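Alanine dehydrogenase/pyridine nucleotide transhydrogenase (Mycobacterium smegmatis str. MC2 155, PDB 3P2Y) probably takes part in hydride transfer between NADH and NADP coupled to proton translocation across the membrane, as the alpha 1 subunit of a nicotinamide nucleotide transhydrogenase. Local coordinates at residues T348-L351 / D352-L355. Residues are numbered along the deposited sequence; the frame is centred on the assembly and turned at random.
Sequences TALL and DLLL. With CA (calcium ion), chain D.
Leu351 lays its branched end across that of Leu355, one helical turn on: CG of Leu351 lies 3.7 Å from CD1 of Leu355, and CD1 of Leu351 is 3.8 Å from CG of Leu355. The two side chains meet at a slant. Their first torsions differ: Leu351 holds CG anti to its backbone N (chi1 173°), whereas Leu355 holds CG anti to its carbonyl carbon (chi1 -63°), and this brings both ends together beside the last turn. Leu350 CD1 and Leu353 CD1 make a looser apolar contact at 4.3 Å.

The backbone bonds record the end of the helix. Asp352 N donates to Thr348 O at 2.9 Å with an N-H...O angle of 149°. Beyond it the bonds weaken and fork: Leu350 O receives weak bonds from the N atoms of Leu353 and Leu354, and Leu351 O from those of Leu354 and Leu355. Leu355 is then the first residue to leave helical phi/psi.

Calcium occupies this C-terminal end, bound by Asp352 O at 2.3 Å, Leu355 O at 2.5 Å and two waters, one of which also donates to Leu353 O. The ligand from Asp352 is thus its main-chain oxygen; its carboxylate OD1 instead forms a salt bridge with Arg51. A cation here would be expected to interact favourably with the negative end of the helix dipole.

Within the fold, Leu350 and Leu354 pack on Ile109 and Phe132 of parallel strands 107-110 and 130-133, while Leu350, Leu353 and Leu354 also touch helix 367-372, so that this end of helix 336-354 packs against both those strands and that helix.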
ATOM      1  N   THR A 348     -21.637   9.131  18.306  1.00  9.03           N
ATOM      2  CA  THR A 348     -22.147   8.959  19.683  1.00 11.08           C
ATOM      3  C   THR A 348     -21.909  10.183  20.557  1.00 10.95           C
ATOM      4  O   THR A 348     -22.680  10.442  21.492  1.00 11.55           O
ATOM      5  CB  THR A 348     -21.663   7.670  20.362  1.00 12.07           C
ATOM      6  OG1 THR A 348     -20.234   7.645  20.379  1.00 14.84           O
ATOM      7  CG2 THR A 348     -22.171   6.460  19.580  1.00 11.96           C
ATOM      8  N   ALA A 349     -20.867  10.960  20.240  1.00 10.85           N
ATOM      9  CA  ALA A 349     -20.641  12.195  20.983  1.00 10.81           C
ATOM     10  C   ALA A 349     -21.805  13.162  20.698  1.00 11.70           C
ATOM     11  O   ALA A 349     -22.270  13.861  21.614  1.00 12.25           O
ATOM     12  CB  ALA A 349     -19.244  12.814  20.631  1.00 10.49           C
ATOM     13  N   LEU A 350     -22.257  13.229  19.446  1.00 11.90           N
ATOM     14  CA  LEU A 350     -23.406  14.077  19.113  1.00 12.91           C
ATOM     15  C   LEU A 350     -24.661  13.502  19.755  1.00 13.37           C
ATOM     16  O   LEU A 350     -25.473  14.236  20.324  1.00 14.98           O
ATOM     17  CB  LEU A 350     -23.623  14.173  17.600  1.00 13.35           C
ATOM     18  CG  LEU A 350     -24.913  14.896  17.162  1.00 14.06           C
ATOM     19  CD1 LEU A 350     -24.849  16.366  17.617  1.00 16.56           C
ATOM     20  CD2 LEU A 350     -25.138  14.806  15.648  1.00 13.96           C
ATOM     21  N   LEU A 351     -24.826  12.191  19.651  1.00 13.34           N
ATOM     22  CA  LEU A 351     -26.015  11.546  20.190  1.00 13.89           C
ATOM     23  C   LEU A 351     -26.153  11.846  21.693  1.00 14.98           C
ATOM     24  O   LEU A 351     -27.276  12.091  22.190  1.00 15.56           O
ATOM     25  CB  LEU A 351     -25.941  10.034  19.942  1.00 12.77           C
ATOM     26  CG  LEU A 351     -27.047   9.183  20.592  1.00 15.26           C
ATOM     27  CD1 LEU A 351     -28.438   9.606  20.066  1.00 16.58           C
ATOM     28  CD2 LEU A 351     -26.772   7.670  20.351  1.00 17.91           C
ATOM     29  N   ASP A 352     -25.027  11.866  22.408  1.00 15.85           N
ATOM     30  CA  ASP A 352     -25.044  12.130  23.853  1.00 18.85           C
ATOM     31  C   ASP A 352     -25.621  13.512  24.164  1.00 19.79           C
ATOM     32  O   ASP A 352     -26.205  13.704  25.248  1.00 19.34           O
ATOM     33  CB  ASP A 352     -23.645  12.002  24.495  1.00 19.72           C
ATOM     34  CG  ASP A 352     -23.172  10.545  24.630  1.00 24.07           C
ATOM     35  OD1 ASP A 352     -23.976   9.596  24.478  1.00 29.06           O
ATOM     36  OD2 ASP A 352     -21.969  10.356  24.887  1.00 26.92           O
ATOM     37  N   LEU A 353     -25.457  14.472  23.245  1.00 19.96           N
ATOM     38  CA  LEU A 353     -26.103  15.783  23.402  1.00 21.81           C
ATOM     39  C   LEU A 353     -27.600  15.662  23.323  1.00 22.60           C
ATOM     40  O   LEU A 353     -28.327  16.375  24.041  1.00 23.87           O
ATOM     41  CB  LEU A 353     -25.673  16.783  22.322  1.00 22.00           C
ATOM     42  CG  LEU A 353     -24.244  17.298  22.297  1.00 23.83           C
ATOM     43  CD1 LEU A 353     -24.159  18.462  21.310  1.00 23.52           C
ATOM     44  CD2 LEU A 353     -23.785  17.750  23.690  1.00 26.89           C
ATOM     45  N   LEU A 354     -28.064  14.785  22.434  1.00 21.76           N
ATOM     46  CA  LEU A 354     -29.485  14.655  22.137  1.00 22.31           C
ATOM     47  C   LEU A 354     -30.232  13.823  23.158  1.00 23.79           C
ATOM     48  O   LEU A 354     -31.461  13.909  23.238  1.00 25.13           O
ATOM     49  CB  LEU A 354     -29.694  14.043  20.765  1.00 21.45           C
ATOM     50  CG  LEU A 354     -28.891  14.652  19.617  1.00 19.47           C
ATOM     51  CD1 LEU A 354     -29.196  13.864  18.384  1.00 19.05           C
ATOM     52  CD2 LEU A 354     -29.198  16.147  19.392  1.00 19.67           C
ATOM     53  N   LEU A 355     -29.513  13.004  23.917  1.00 23.75           N
ATOM     54  CA  LEU A 355     -30.170  12.125  24.887  1.00 25.64           C
ATOM     55  C   LEU A 355     -30.251  12.784  26.258  1.00 26.41           C
ATOM     56  O   LEU A 355     -29.320  13.441  26.689  1.00 26.55           O
ATOM     57  CB  LEU A 355     -29.430  10.784  25.008  1.00 25.29           C
ATOM     58  CG  LEU A 355     -29.356   9.892  23.771  1.00 26.01           C
ATOM     59  CD1 LEU A 355     -28.405   8.723  24.039  1.00 25.45           C
ATOM     60  CD2 LEU A 355     -30.735   9.399  23.329  1.00 27.81           C
TER
HETATM   61 CA    CA D 363     -27.007  13.892  27.418  0.50 25.79          CA
HETATM   62  O   HOH W   1     -27.482  16.180  26.929  1.00 44.22           O
HETATM   63  O   HOH W   2     -26.698  11.640  27.511  1.00 40.60           O